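Local coordinates for protein polysaccharide Lyase Family 6 (Bacteroides cellulosilyticus, PDB 6QPS) that probably cleaves mannuronic acid-rich alginate by beta-elimination, as a calcium-binding polysaccharide lyase of family 6 from a human gut bacterium, at residues F399-A405 with G423-M429; D304-K308 with E436-R440; T133-I137 with P450-K454; V125-F129 with R160-N164; L357-S361 with L385-R389. One frame throughout, in Å; residues are numbered along the deposited sequence. Where two conformers were deposited one is given.

Contact 1 of 5, residues F399-A405 with G423-M429; sequences FLDNEWA and GFKPVDM
With CG turned beside the backbone N (chi1 -75°), Phe-424 lays its ring between two side chains of the neighbouring strand; Trp-404, whose CG stands opposite its own N (chi1 177°), swings its indole edge up to that ring. The result is an edge-to-face pair with planes at 82° and Trp-404 CE3 3.8 Å from Phe-424 CD2. The other face of the phenyl ring takes Asn-402 CB in a CH-pi contact, 3.8 Å from CB to the ring centroid. Strands 402-405 and 424-426 run parallel, and four backbone bonds zip them together, among them Lys-425 N to Asn-402 O and Trp-404 N to Lys-425 O. Gly-423 O is gripped twice by one residue: Asn-402 N and, at 3.0 Å, Asn-402 ND2 come at it from opposite faces of its plane. The same amide also bonds Phe-373 and Asn-376 on strand 371-379, so Asn-402 ties three successive strands of the parallel beta-helix. On the face with Glu-403, the bent chain of Lys-425 brings NZ back to Asn-402 O in a weak bond of 3.3 Å. Phe-424 and Trp-404 are buried on one face, Glu-403 and Lys-425 lie nearer solvent, and the backbone carries most polar bonding.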
# COMPACT_ATOMS: atom_id res chain seq x y z
N PHE A 399 11.39 26.91 4.23
CA PHE A 399 10.45 27.10 3.13
C PHE A 399 11.18 27.86 2.04
O PHE A 399 11.61 29.00 2.26
CB PHE A 399 9.22 27.91 3.56
CG PHE A 399 8.42 27.30 4.66
CD1 PHE A 399 7.41 26.39 4.39
CD2 PHE A 399 8.64 27.66 5.96
CE1 PHE A 399 6.65 25.83 5.41
CE2 PHE A 399 7.87 27.13 7.00
CZ PHE A 399 6.89 26.19 6.71
N LEU A 400 11.32 27.25 0.86
CA LEU A 400 12.15 27.82 -0.20
C LEU A 400 11.52 27.67 -1.57
O LEU A 400 11.26 26.56 -2.04
CB LEU A 400 13.51 27.13 -0.17
CG LEU A 400 14.53 27.67 -1.16
CD1 LEU A 400 14.84 29.13 -0.89
CD2 LEU A 400 15.79 26.83 -1.07
N ASP A 401 11.28 28.80 -2.23
CA ASP A 401 10.90 28.84 -3.64
C ASP A 401 9.68 27.96 -3.95
O ASP A 401 9.62 27.29 -4.98
CB ASP A 401 12.09 28.47 -4.52
CG ASP A 401 13.21 29.51 -4.46
OD1 ASP A 401 12.90 30.72 -4.28
OD2 ASP A 401 14.39 29.13 -4.63
N ASN A 402 8.67 28.04 -3.10
CA ASN A 402 7.36 27.46 -3.40
C ASN A 402 6.49 28.48 -4.14
O ASN A 402 6.75 29.68 -4.14
CB ASN A 402 6.69 27.02 -2.10
CG ASN A 402 7.57 26.08 -1.29
OD1 ASN A 402 7.70 24.90 -1.61
ND2 ASN A 402 8.19 26.60 -0.23
N GLU A 403 5.44 27.97 -4.79
CA GLU A 403 4.50 28.80 -5.53
C GLU A 403 3.13 28.73 -4.87
O GLU A 403 2.70 27.67 -4.40
CB GLU A 403 4.43 28.36 -6.99
CG GLU A 403 5.66 28.82 -7.77
CD GLU A 403 5.64 28.40 -9.23
OE1 GLU A 403 4.77 27.60 -9.61
OE2 GLU A 403 6.50 28.88 -9.99
N TRP A 404 2.44 29.87 -4.88
CA TRP A 404 1.17 30.06 -4.19
C TRP A 404 0.16 30.58 -5.20
O TRP A 404 0.30 31.71 -5.71
CB TRP A 404 1.39 31.09 -3.07
CG TRP A 404 0.19 31.50 -2.26
CD1 TRP A 404 -0.82 32.37 -2.63
CD2 TRP A 404 -0.11 31.10 -0.91
NE1 TRP A 404 -1.72 32.50 -1.60
CE2 TRP A 404 -1.30 31.75 -0.54
CE3 TRP A 404 0.54 30.28 0.02
CZ2 TRP A 404 -1.87 31.58 0.72
CZ3 TRP A 404 -0.04 30.11 1.26
CH2 TRP A 404 -1.23 30.77 1.61
N ALA A 405 -0.84 29.77 -5.52
CA ALA A 405 -1.80 30.13 -6.59
C ALA A 405 -3.25 29.91 -6.15
O ALA A 405 -3.82 28.83 -6.30
CB ALA A 405 -1.47 29.38 -7.89
N GLY A 423 8.73 32.24 1.95
CA GLY A 423 8.96 30.97 1.30
C GLY A 423 8.05 30.65 0.14
O GLY A 423 8.21 29.57 -0.46
N PHE A 424 7.10 31.53 -0.19
CA PHE A 424 6.19 31.35 -1.31
C PHE A 424 6.21 32.60 -2.18
O PHE A 424 6.37 33.72 -1.69
CB PHE A 424 4.74 31.16 -0.84
CG PHE A 424 4.44 29.81 -0.26
CD1 PHE A 424 4.68 29.55 1.07
CD2 PHE A 424 3.87 28.80 -1.03
CE1 PHE A 424 4.39 28.32 1.61
CE2 PHE A 424 3.56 27.59 -0.49
CZ PHE A 424 3.82 27.33 0.81
N LYS A 425 6.01 32.41 -3.48
CA LYS A 425 5.78 33.49 -4.43
C LYS A 425 4.38 33.34 -5.02
O LYS A 425 4.05 32.25 -5.50
CB LYS A 425 6.81 33.44 -5.57
CG LYS A 425 8.23 33.69 -5.15
CD LYS A 425 9.24 33.28 -6.25
CE LYS A 425 8.77 32.15 -7.14
NZ LYS A 425 8.80 30.82 -6.42
N PRO A 426 3.55 34.38 -5.00
CA PRO A 426 2.24 34.30 -5.67
C PRO A 426 2.41 34.23 -7.17
O PRO A 426 3.19 35.00 -7.76
CB PRO A 426 1.52 35.59 -5.25
CG PRO A 426 2.35 36.18 -4.13
CD PRO A 426 3.76 35.70 -4.36
N VAL A 427 1.69 33.30 -7.80
CA VAL A 427 1.70 33.11 -9.24
C VAL A 427 0.26 32.89 -9.69
O VAL A 427 -0.61 32.51 -8.91
CB VAL A 427 2.59 31.93 -9.70
CG1 VAL A 427 4.04 32.15 -9.23
CG2 VAL A 427 2.04 30.60 -9.23
N ASP A 428 0.02 33.16 -10.97
CA ASP A 428 -1.25 32.79 -11.59
C ASP A 428 -1.34 31.27 -11.70
O ASP A 428 -0.34 30.57 -11.78
CB ASP A 428 -1.35 33.46 -12.96
CG ASP A 428 -1.25 34.99 -12.88
OD1 ASP A 428 -1.92 35.59 -12.00
OD2 ASP A 428 -0.51 35.59 -13.69
N MET A 429 -2.56 30.75 -11.67
CA MET A 429 -2.75 29.31 -11.74
C MET A 429 -2.06 28.76 -12.98
O MET A 429 -2.36 29.22 -14.10
CB MET A 429 -4.24 28.97 -11.77
CG MET A 429 -4.56 27.48 -11.83
SD MET A 429 -4.22 26.61 -10.29
CE MET A 429 -5.35 27.45 -9.17
O HOH W 1 9.62 28.82 -7.92

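Contact 2 of 5, residues D304-K308 with E436-R440; sequences DNYIK and EEKER
One face of the Arg-440 guanidinium is covered by Tyr-306 CB, 3.4 Å above the centre of the plane, while Asp-304 O lies in that plane at its edge. NH1 meets Asp-304 O in the carbonyl plane and Arg-440 NH2, at 2.9 Å, from above it; NH2 also forms a longer salt bridge of 3.3 Å with Asp-304 OD1. The salt bridge from NE to Glu-436 OE2, one turn back on the helix, completes a three-residue network and helps fix the rotation of the guanidinium. The Tyr-306 ring has Glu-437 OE2 at its edge, bound by the phenol OH at 2.6 Å through the anti lone pair of the carboxylate. The other oxygen, Glu-437 OE1, forms a salt bridge with Lys-308 NZ at 2.8 Å, the extended lysine arriving on its syn side, somewhat out of the carboxylate plane. The nearby ammonium would probably favour the charged form. Water bridges Asp-304 OD1 and Glu-436 OE2, and Ser-279 holds Asp-304 OD2. Helix 433-445 lies on the outside of the beta-helix; its segment 436-440 runs at 111° to strand 306-308. Strands 276-283 and 345-353 flank that strand: Thr-281 gives Arg-440 a further partner, and Leu-353 packs on Tyr-306 and Glu-437.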
# COMPACT_ATOMS: atom_id res chain seq x y z
N ASP A 304 7.93 14.89 -6.22
CA ASP A 304 7.14 14.77 -7.46
C ASP A 304 5.75 14.16 -7.25
O ASP A 304 5.17 13.63 -8.19
CB ASP A 304 7.94 14.01 -8.54
CG ASP A 304 7.36 14.16 -9.95
OD1 ASP A 304 6.99 15.29 -10.30
OD2 ASP A 304 7.33 13.14 -10.67
N ASN A 305 5.19 14.23 -6.04
CA ASN A 305 3.85 13.74 -5.79
C ASN A 305 2.83 14.82 -6.11
O ASN A 305 3.09 16.00 -5.95
CB ASN A 305 3.71 13.26 -4.35
CG ASN A 305 4.74 12.18 -4.00
OD1 ASN A 305 4.55 11.02 -4.31
ND2 ASN A 305 5.85 12.59 -3.37
N TYR A 306 1.66 14.38 -6.59
CA TYR A 306 0.59 15.28 -7.05
C TYR A 306 -0.67 14.90 -6.29
O TYR A 306 -1.20 13.80 -6.47
CB TYR A 306 0.41 15.10 -8.57
CG TYR A 306 -0.44 16.15 -9.27
CD1 TYR A 306 -1.82 16.17 -9.13
CD2 TYR A 306 0.14 17.12 -10.09
CE1 TYR A 306 -2.60 17.11 -9.79
CE2 TYR A 306 -0.63 18.05 -10.76
CZ TYR A 306 -2.00 18.05 -10.59
OH TYR A 306 -2.76 19.00 -11.26
N ILE A 307 -1.14 15.81 -5.42
CA ILE A 307 -2.25 15.56 -4.50
C ILE A 307 -3.37 16.54 -4.83
O ILE A 307 -3.16 17.76 -4.76
CB ILE A 307 -1.81 15.73 -3.04
CG1 ILE A 307 -0.73 14.70 -2.73
CG2 ILE A 307 -2.96 15.56 -2.11
CD1 ILE A 307 0.20 15.02 -1.60
N LYS A 308 -4.52 16.01 -5.24
CA LYS A 308 -5.65 16.82 -5.71
C LYS A 308 -6.95 16.51 -4.98
O LYS A 308 -7.39 15.36 -4.91
CB LYS A 308 -5.85 16.60 -7.23
CG LYS A 308 -6.97 17.41 -7.86
CD LYS A 308 -7.25 17.03 -9.32
CE LYS A 308 -8.18 18.04 -9.98
NZ LYS A 308 -8.65 17.55 -11.31
N GLU A 436 -0.94 17.29 -17.02
CA GLU A 436 -0.11 16.56 -16.08
C GLU A 436 -0.90 15.42 -15.44
O GLU A 436 -0.41 14.29 -15.34
CB GLU A 436 0.42 17.52 -15.01
CG GLU A 436 1.28 16.88 -13.93
CD GLU A 436 2.61 16.35 -14.44
OE1 GLU A 436 3.13 16.87 -15.45
OE2 GLU A 436 3.15 15.40 -13.83
N GLU A 437 -2.14 15.70 -15.02
CA GLU A 437 -2.97 14.65 -14.42
C GLU A 437 -3.24 13.54 -15.41
O GLU A 437 -3.20 12.36 -15.06
CB GLU A 437 -4.29 15.25 -13.93
CG GLU A 437 -4.11 16.26 -12.79
CD GLU A 437 -5.36 17.06 -12.44
OE1 GLU A 437 -6.49 16.62 -12.76
OE2 GLU A 437 -5.20 18.15 -11.84
N LYS A 438 -3.56 13.90 -16.66
CA LYS A 438 -3.86 12.89 -17.66
C LYS A 438 -2.67 11.98 -17.90
O LYS A 438 -2.84 10.76 -17.98
CB LYS A 438 -4.31 13.54 -18.98
CG LYS A 438 -4.55 12.50 -20.07
CD LYS A 438 -5.31 13.06 -21.27
CE LYS A 438 -5.56 11.95 -22.31
NZ LYS A 438 -6.10 10.66 -21.74
N GLU A 439 -1.46 12.54 -17.99
CA GLU A 439 -0.28 11.70 -18.19
C GLU A 439 -0.10 10.72 -17.03
O GLU A 439 0.20 9.54 -17.25
CB GLU A 439 0.97 12.56 -18.34
CG GLU A 439 1.04 13.32 -19.66
CD GLU A 439 2.17 14.33 -19.71
OE1 GLU A 439 2.97 14.39 -18.75
OE2 GLU A 439 2.24 15.09 -20.71
N ARG A 440 -0.27 11.20 -15.80
CA ARG A 440 -0.07 10.35 -14.62
C ARG A 440 -1.11 9.24 -14.56
O ARG A 440 -0.76 8.07 -14.32
CB ARG A 440 -0.14 11.21 -13.36
CG ARG A 440 1.06 12.12 -13.16
CD ARG A 440 0.77 13.14 -12.06
NE ARG A 440 1.95 13.94 -11.75
CZ ARG A 440 2.79 13.68 -10.75
NH1 ARG A 440 2.59 12.67 -9.91
NH2 ARG A 440 3.85 14.47 -10.58
O HOH W 2 6.19 16.05 -12.82
O HOH W 3 -6.81 20.14 -12.65

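Contact 3 of 5, residues T133-I137 with P450-K454; sequences TRCVI and PTWHK
Val-136 CG2 is where this contact packs tightly: Trp-452 CH2 comes within 3.4 Å of that methyl, Pro-450 CG within 3.7 Å, and the imidazole of His-453 lies against it with one face. The methyl stands 3.8 Å from the His-453 ring centroid and only 19° off the ring normal, a CH-pi contact. His-453 CG stands opposite its backbone N (chi1 -167°), and this turns the imidazole back toward the strand. Tyr-170, on neighbouring strand 170-172, meets the His-453 ring and also touches Val-136 and Pro-450. Pro-450 to His-453 form a type I turn, closed by His-453 N to Pro-450 O, which brings the proline ring and the indole to the same valine.

Toward Arg-134, on the more exposed side, the indole edge is close but the bonding weak: Trp-452 CZ2 lies 3.2 Å from Arg-134 O, and NE1 makes only a weak, bent bond of 3.3 Å to that oxygen. The Arg-134 side chain forms salt bridges with Asp-103 and Glu-102, and Asp-103 also takes a weak bond from Trp-452 NE1. With an alanine in place of Trp-452, one flank of the Val-136 methyl would probably be uncovered and Arg-134 O left without its weak donor.

The loop leading into helix 454-465 therefore holds to the outside of the beta-helix chiefly by apolar and ring contacts, with polar bonding across it marginal.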
# COMPACT_ATOMS: atom_id res chain seq x y z
N THR A 133 0.74 -13.68 -9.92
CA THR A 133 0.51 -12.78 -11.04
C THR A 133 -0.83 -13.07 -11.70
O THR A 133 -1.23 -14.23 -11.86
CB THR A 133 1.68 -12.84 -12.04
OG1 THR A 133 1.50 -11.83 -13.02
CG2 THR A 133 1.79 -14.19 -12.74
N ARG A 134 -1.53 -12.00 -12.07
CA ARG A 134 -2.79 -12.12 -12.81
C ARG A 134 -3.82 -12.96 -12.06
O ARG A 134 -4.61 -13.68 -12.67
CB ARG A 134 -2.59 -12.67 -14.22
CG ARG A 134 -1.52 -11.96 -15.02
CD ARG A 134 -1.47 -12.44 -16.46
NE ARG A 134 -1.37 -13.89 -16.60
CZ ARG A 134 -0.24 -14.57 -16.73
NH1 ARG A 134 0.93 -13.94 -16.71
NH2 ARG A 134 -0.27 -15.89 -16.86
N CYS A 135 -3.84 -12.82 -10.74
CA CYS A 135 -4.83 -13.48 -9.89
C CYS A 135 -5.82 -12.46 -9.35
O CYS A 135 -5.54 -11.26 -9.28
CB CYS A 135 -4.15 -14.21 -8.73
SG CYS A 135 -3.19 -15.65 -9.25
N VAL A 136 -7.00 -12.95 -8.97
CA VAL A 136 -8.03 -12.14 -8.34
C VAL A 136 -8.31 -12.70 -6.95
O VAL A 136 -8.40 -13.92 -6.76
CB VAL A 136 -9.31 -12.16 -9.19
CG1 VAL A 136 -10.49 -11.56 -8.42
CG2 VAL A 136 -9.14 -11.43 -10.52
N ILE A 137 -8.49 -11.80 -5.99
CA ILE A 137 -9.11 -12.11 -4.70
C ILE A 137 -10.29 -11.16 -4.53
O ILE A 137 -10.10 -9.93 -4.41
CB ILE A 137 -8.13 -11.97 -3.53
CG1 ILE A 137 -6.87 -12.82 -3.74
CG2 ILE A 137 -8.82 -12.38 -2.21
CD1 ILE A 137 -5.84 -12.76 -2.58
N PRO A 450 -5.45 -7.94 -13.81
CA PRO A 450 -5.68 -9.05 -14.75
C PRO A 450 -6.74 -8.72 -15.80
O PRO A 450 -7.90 -8.47 -15.44
CB PRO A 450 -6.13 -10.20 -13.84
CG PRO A 450 -6.78 -9.48 -12.65
CD PRO A 450 -6.18 -8.09 -12.54
N THR A 451 -6.36 -8.80 -17.08
CA THR A 451 -7.21 -8.38 -18.19
C THR A 451 -8.47 -9.23 -18.34
O THR A 451 -9.44 -8.79 -18.97
CB THR A 451 -6.42 -8.47 -19.50
OG1 THR A 451 -6.01 -9.83 -19.72
CG2 THR A 451 -5.18 -7.59 -19.47
N TRP A 452 -8.48 -10.44 -17.79
CA TRP A 452 -9.60 -11.35 -17.97
C TRP A 452 -10.74 -11.12 -16.99
O TRP A 452 -11.80 -11.73 -17.15
CB TRP A 452 -9.12 -12.79 -17.86
CG TRP A 452 -8.29 -13.14 -16.63
CD1 TRP A 452 -6.92 -13.29 -16.57
CD2 TRP A 452 -8.77 -13.44 -15.31
NE1 TRP A 452 -6.54 -13.64 -15.30
CE2 TRP A 452 -7.66 -13.76 -14.51
CE3 TRP A 452 -10.04 -13.48 -14.72
CZ2 TRP A 452 -7.78 -14.12 -13.17
CZ3 TRP A 452 -10.16 -13.83 -13.40
CH2 TRP A 452 -9.03 -14.15 -12.63
N HIS A 453 -10.55 -10.26 -15.99
CA HIS A 453 -11.55 -10.05 -14.95
C HIS A 453 -12.40 -8.84 -15.34
O HIS A 453 -11.89 -7.70 -15.38
CB HIS A 453 -10.87 -9.83 -13.59
CG HIS A 453 -11.82 -9.91 -12.43
ND1 HIS A 453 -12.63 -11.00 -12.21
CD2 HIS A 453 -12.07 -9.05 -11.41
CE1 HIS A 453 -13.35 -10.80 -11.12
NE2 HIS A 453 -13.02 -9.63 -10.62
N LYS A 454 -13.70 -9.06 -15.56
CA LYS A 454 -14.53 -7.97 -16.06
C LYS A 454 -14.57 -6.79 -15.08
O LYS A 454 -14.57 -5.63 -15.50
CB LYS A 454 -15.93 -8.47 -16.39
CG LYS A 454 -16.82 -7.40 -17.01
CD LYS A 454 -18.21 -7.93 -17.35
CE LYS A 454 -18.84 -8.64 -16.17
NZ LYS A 454 -19.97 -7.85 -15.54

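Contact 4 of 5, residues V125-F129 with R160-N164; sequences VYASF and RGTNN
Phe-129 and Asn-163 lie side by side and point the same way, the phenyl and amide planes only 7° apart. Asn-163 CB stands over the ring centre, 3.6 Å from the centroid, and its CG and OD1 continue out over the rim at CZ. Both residues have CG beside the backbone N (chi1 -67° and -56°), which is how two neighbouring turns send their flat groups out in step. Tyr-98 stacks on the phenyl ring as well.

Asn-164 points another way, along the backbone of 127-129. Its ND2 bonds Ala-127 O at 3.0 Å, nearly within its own amide plane but well above the carbonyl plane of its acceptor, and its OD1 takes Cys-130 N. With a leucine in place of Asn-164 both amide bonds would go, and Ala-127 O and Cys-130 N would probably be left short of a partner where the chain bends.

Beyond this, Phe-129 N bonds Thr-162 O at 3.2 Å, while Tyr-126 lays CB against Gly-161 CA at 3.5 Å. A side chain on Gly-161 would run into Ala-127 O, and its phi is positive besides. Arg-160 directs its guanidinium elsewhere, to Asp-118 and Trp-184.

A side-chain amide bonding backbone at a bend, and flat groups of successive coils stacked in register (Tyr-98, Phe-129, Asn-163), fit the right-handed parallel beta-helix of this lyase family.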
# COMPACT_ATOMS: atom_id res chain seq x y z
N VAL A 125 10.76 -21.10 7.40
CA VAL A 125 10.88 -21.77 6.11
C VAL A 125 10.08 -20.94 5.13
O VAL A 125 8.84 -20.98 5.13
CB VAL A 125 10.33 -23.20 6.17
CG1 VAL A 125 10.44 -23.84 4.79
CG2 VAL A 125 11.06 -24.03 7.23
N TYR A 126 10.76 -20.17 4.29
CA TYR A 126 10.13 -19.10 3.53
C TYR A 126 10.04 -19.39 2.03
O TYR A 126 10.79 -20.20 1.48
CB TYR A 126 10.88 -17.76 3.69
CG TYR A 126 11.29 -17.38 5.09
CD1 TYR A 126 10.36 -17.13 6.08
CD2 TYR A 126 12.61 -17.24 5.42
CE1 TYR A 126 10.74 -16.78 7.37
CE2 TYR A 126 13.00 -16.90 6.69
CZ TYR A 126 12.06 -16.68 7.66
OH TYR A 126 12.49 -16.34 8.93
N ALA A 127 9.15 -18.67 1.37
CA ALA A 127 9.22 -18.51 -0.08
C ALA A 127 10.29 -17.48 -0.44
O ALA A 127 10.40 -16.42 0.19
CB ALA A 127 7.87 -18.00 -0.61
N SER A 128 11.05 -17.76 -1.50
CA SER A 128 11.89 -16.75 -2.12
C SER A 128 11.78 -16.87 -3.64
O SER A 128 11.56 -17.95 -4.19
CB SER A 128 13.35 -16.84 -1.67
OG SER A 128 13.90 -18.09 -2.01
N PHE A 129 11.87 -15.73 -4.31
CA PHE A 129 11.74 -15.67 -5.76
C PHE A 129 10.43 -16.28 -6.25
O PHE A 129 10.37 -16.88 -7.32
CB PHE A 129 12.95 -16.29 -6.47
CG PHE A 129 14.21 -15.52 -6.27
CD1 PHE A 129 15.11 -15.90 -5.31
CD2 PHE A 129 14.49 -14.39 -7.04
CE1 PHE A 129 16.28 -15.17 -5.11
CE2 PHE A 129 15.66 -13.67 -6.84
CZ PHE A 129 16.54 -14.06 -5.88
N ARG A 160 6.43 -13.01 3.18
CA ARG A 160 7.53 -13.43 4.04
C ARG A 160 8.73 -13.66 3.13
O ARG A 160 8.60 -13.68 1.91
CB ARG A 160 7.21 -14.76 4.75
CG ARG A 160 5.79 -14.86 5.35
CD ARG A 160 5.75 -14.73 6.81
NE ARG A 160 4.42 -15.02 7.32
CZ ARG A 160 4.04 -14.88 8.59
NH1 ARG A 160 4.89 -14.42 9.50
NH2 ARG A 160 2.78 -15.19 8.92
N GLY A 161 9.88 -13.95 3.72
CA GLY A 161 11.03 -14.35 2.90
C GLY A 161 11.66 -13.18 2.16
O GLY A 161 11.80 -12.07 2.68
N THR A 162 12.12 -13.46 0.94
CA THR A 162 12.88 -12.49 0.15
C THR A 162 12.51 -12.61 -1.33
O THR A 162 12.17 -13.69 -1.83
CB THR A 162 14.41 -12.69 0.30
OG1 THR A 162 14.75 -14.02 -0.10
CG2 THR A 162 14.88 -12.46 1.73
N ASN A 163 12.61 -11.48 -2.03
CA ASN A 163 12.55 -11.44 -3.48
C ASN A 163 11.26 -12.03 -4.03
O ASN A 163 11.27 -12.62 -5.11
CB ASN A 163 13.75 -12.18 -4.11
CG ASN A 163 15.08 -11.65 -3.64
OD1 ASN A 163 15.76 -12.27 -2.82
ND2 ASN A 163 15.46 -10.48 -4.15
N ASN A 164 10.14 -11.86 -3.34
CA ASN A 164 8.85 -12.29 -3.86
C ASN A 164 8.16 -11.13 -4.56
O ASN A 164 8.55 -9.96 -4.41
CB ASN A 164 8.00 -12.88 -2.73
CG ASN A 164 8.64 -14.13 -2.14
OD1 ASN A 164 9.14 -14.99 -2.87
ND2 ASN A 164 8.61 -14.25 -0.81

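Contact 5 of 5, residues L357-S361 with L385-R389; sequences LELGS and LKIVR
Strands 357-359 and 385-387 run exactly parallel, axes 4.8 Å apart and 0° between their directions, pairing Leu-357 with Leu-385, Glu-358 with Lys-386 and Leu-359 with Ile-387. This is the stacking of successive coils in a parallel beta-helix, and strand 313-318 pairs with the opposite edge of 357-361. Three near-straight bonds hold it: Lys-386 N to Leu-357 O, Leu-359 N to Lys-386 O at 2.8 Å, and Val-388 N to Leu-359 O.

On the leucine face Leu-385 reaches back with CD1 to Leu-357 CB, 3.9 Å away; its CG stands opposite the backbone N (chi1 171°), which sends the branch toward the neighbouring strand. Val-420 of helix 418-422 covers Leu-385 and Ile-387 on that side. The other face pairs Glu-358 with Lys-386, but they meet through carbon, CG to CB at 4.2 Å, and the lysine then bends away.

At Gly-360 the chain turns a corner with phi of 94°. A side chain there would run into Val-388 O, while Val-388 CB already packs 3.4 Å from Gly-360 O. Past the corner Ser-361 OG gives a 2.8 Å hydrogen bond back to Glu-358 OE2.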
# COMPACT_ATOMS: atom_id res chain seq x y z
N LEU A 357 -2.17 21.89 3.75
CA LEU A 357 -0.88 21.67 4.43
C LEU A 357 -1.14 21.83 5.92
O LEU A 357 -1.63 22.88 6.35
CB LEU A 357 0.16 22.69 3.97
CG LEU A 357 0.48 22.68 2.48
CD1 LEU A 357 1.43 23.84 2.13
CD2 LEU A 357 1.04 21.37 2.00
N GLU A 358 -0.79 20.81 6.72
CA GLU A 358 -1.02 20.85 8.16
C GLU A 358 0.30 20.51 8.84
O GLU A 358 0.77 19.37 8.73
CB GLU A 358 -2.12 19.85 8.54
CG GLU A 358 -2.43 19.82 10.00
CD GLU A 358 -3.57 18.87 10.36
OE1 GLU A 358 -4.50 18.65 9.54
OE2 GLU A 358 -3.52 18.34 11.48
N LEU A 359 0.89 21.49 9.51
CA LEU A 359 2.26 21.38 10.01
C LEU A 359 2.29 21.57 11.52
O LEU A 359 1.92 22.63 12.03
CB LEU A 359 3.17 22.41 9.35
CG LEU A 359 3.08 22.51 7.83
CD1 LEU A 359 3.99 23.63 7.32
CD2 LEU A 359 3.40 21.16 7.18
N GLY A 360 2.79 20.56 12.23
CA GLY A 360 2.99 20.67 13.66
C GLY A 360 1.88 20.17 14.55
O GLY A 360 1.94 20.38 15.76
N SER A 361 0.87 19.50 13.99
CA SER A 361 -0.21 18.98 14.81
C SER A 361 0.19 17.67 15.48
O SER A 361 1.25 17.09 15.21
CB SER A 361 -1.45 18.77 13.96
OG SER A 361 -1.18 17.88 12.91
N LEU A 385 -4.16 26.21 5.07
CA LEU A 385 -2.82 26.11 5.65
C LEU A 385 -2.98 26.20 7.16
O LEU A 385 -3.51 27.19 7.66
CB LEU A 385 -1.94 27.26 5.16
CG LEU A 385 -0.59 27.41 5.86
CD1 LEU A 385 0.29 26.22 5.62
CD2 LEU A 385 0.11 28.71 5.39
N LYS A 386 -2.54 25.16 7.86
CA LYS A 386 -2.67 25.06 9.31
C LYS A 386 -1.28 24.89 9.91
O LYS A 386 -0.58 23.92 9.58
CB LYS A 386 -3.54 23.84 9.68
CG LYS A 386 -4.89 23.87 9.15
CD LYS A 386 -5.34 24.91 9.88
CE LYS A 386 -5.66 25.94 8.96
NZ LYS A 386 -6.54 26.74 9.41
N ILE A 387 -0.87 25.83 10.75
CA ILE A 387 0.40 25.75 11.45
C ILE A 387 0.12 25.77 12.94
O ILE A 387 -0.55 26.69 13.44
CB ILE A 387 1.35 26.91 11.06
CG1 ILE A 387 1.68 26.84 9.57
CG2 ILE A 387 2.61 26.86 11.90
CD1 ILE A 387 2.11 28.18 9.00
N VAL A 388 0.65 24.78 13.65
CA VAL A 388 0.45 24.61 15.09
C VAL A 388 1.76 24.90 15.81
O VAL A 388 2.83 24.55 15.31
CB VAL A 388 -0.02 23.17 15.38
CG1 VAL A 388 -0.17 22.95 16.86
CG2 VAL A 388 -1.31 22.88 14.63
N ARG A 389 1.68 25.52 16.99
CA ARG A 389 2.86 25.87 17.77
C ARG A 389 3.92 26.54 16.90
O ARG A 389 5.08 26.14 16.88
CB ARG A 389 3.42 24.63 18.49
CG ARG A 389 2.50 24.14 19.60
CD ARG A 389 3.04 22.89 20.26
NE ARG A 389 4.13 23.19 21.20
CZ ARG A 389 4.50 22.39 22.20
NH1 ARG A 389 3.88 21.23 22.37
NH2 ARG A 389 5.49 22.75 23.01

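How the contacts relate
Contacts 1 and 5 both stack neighbouring coils near one end of the beta-helix, and they touch where Phe-399 CZ meets Leu-359 CD1. Their chemistry is backbone bonding with an apolar face, aromatic in contact 1 and aliphatic and less fully buried in contact 5; the rings of the one and the leucines of 357-359 in the other are the buried parts. Contact 4 also joins coils, but at bends with little regular strand, so side-chain amides do much of the work. Contacts 2 and 3 lie on the outer surface of the coils and fasten the C-terminal part of the chain there, the first by charge, the second by ring and methyl packing. Contacts 3 and 4 draw on consecutive strands, 131-138 and 127-128.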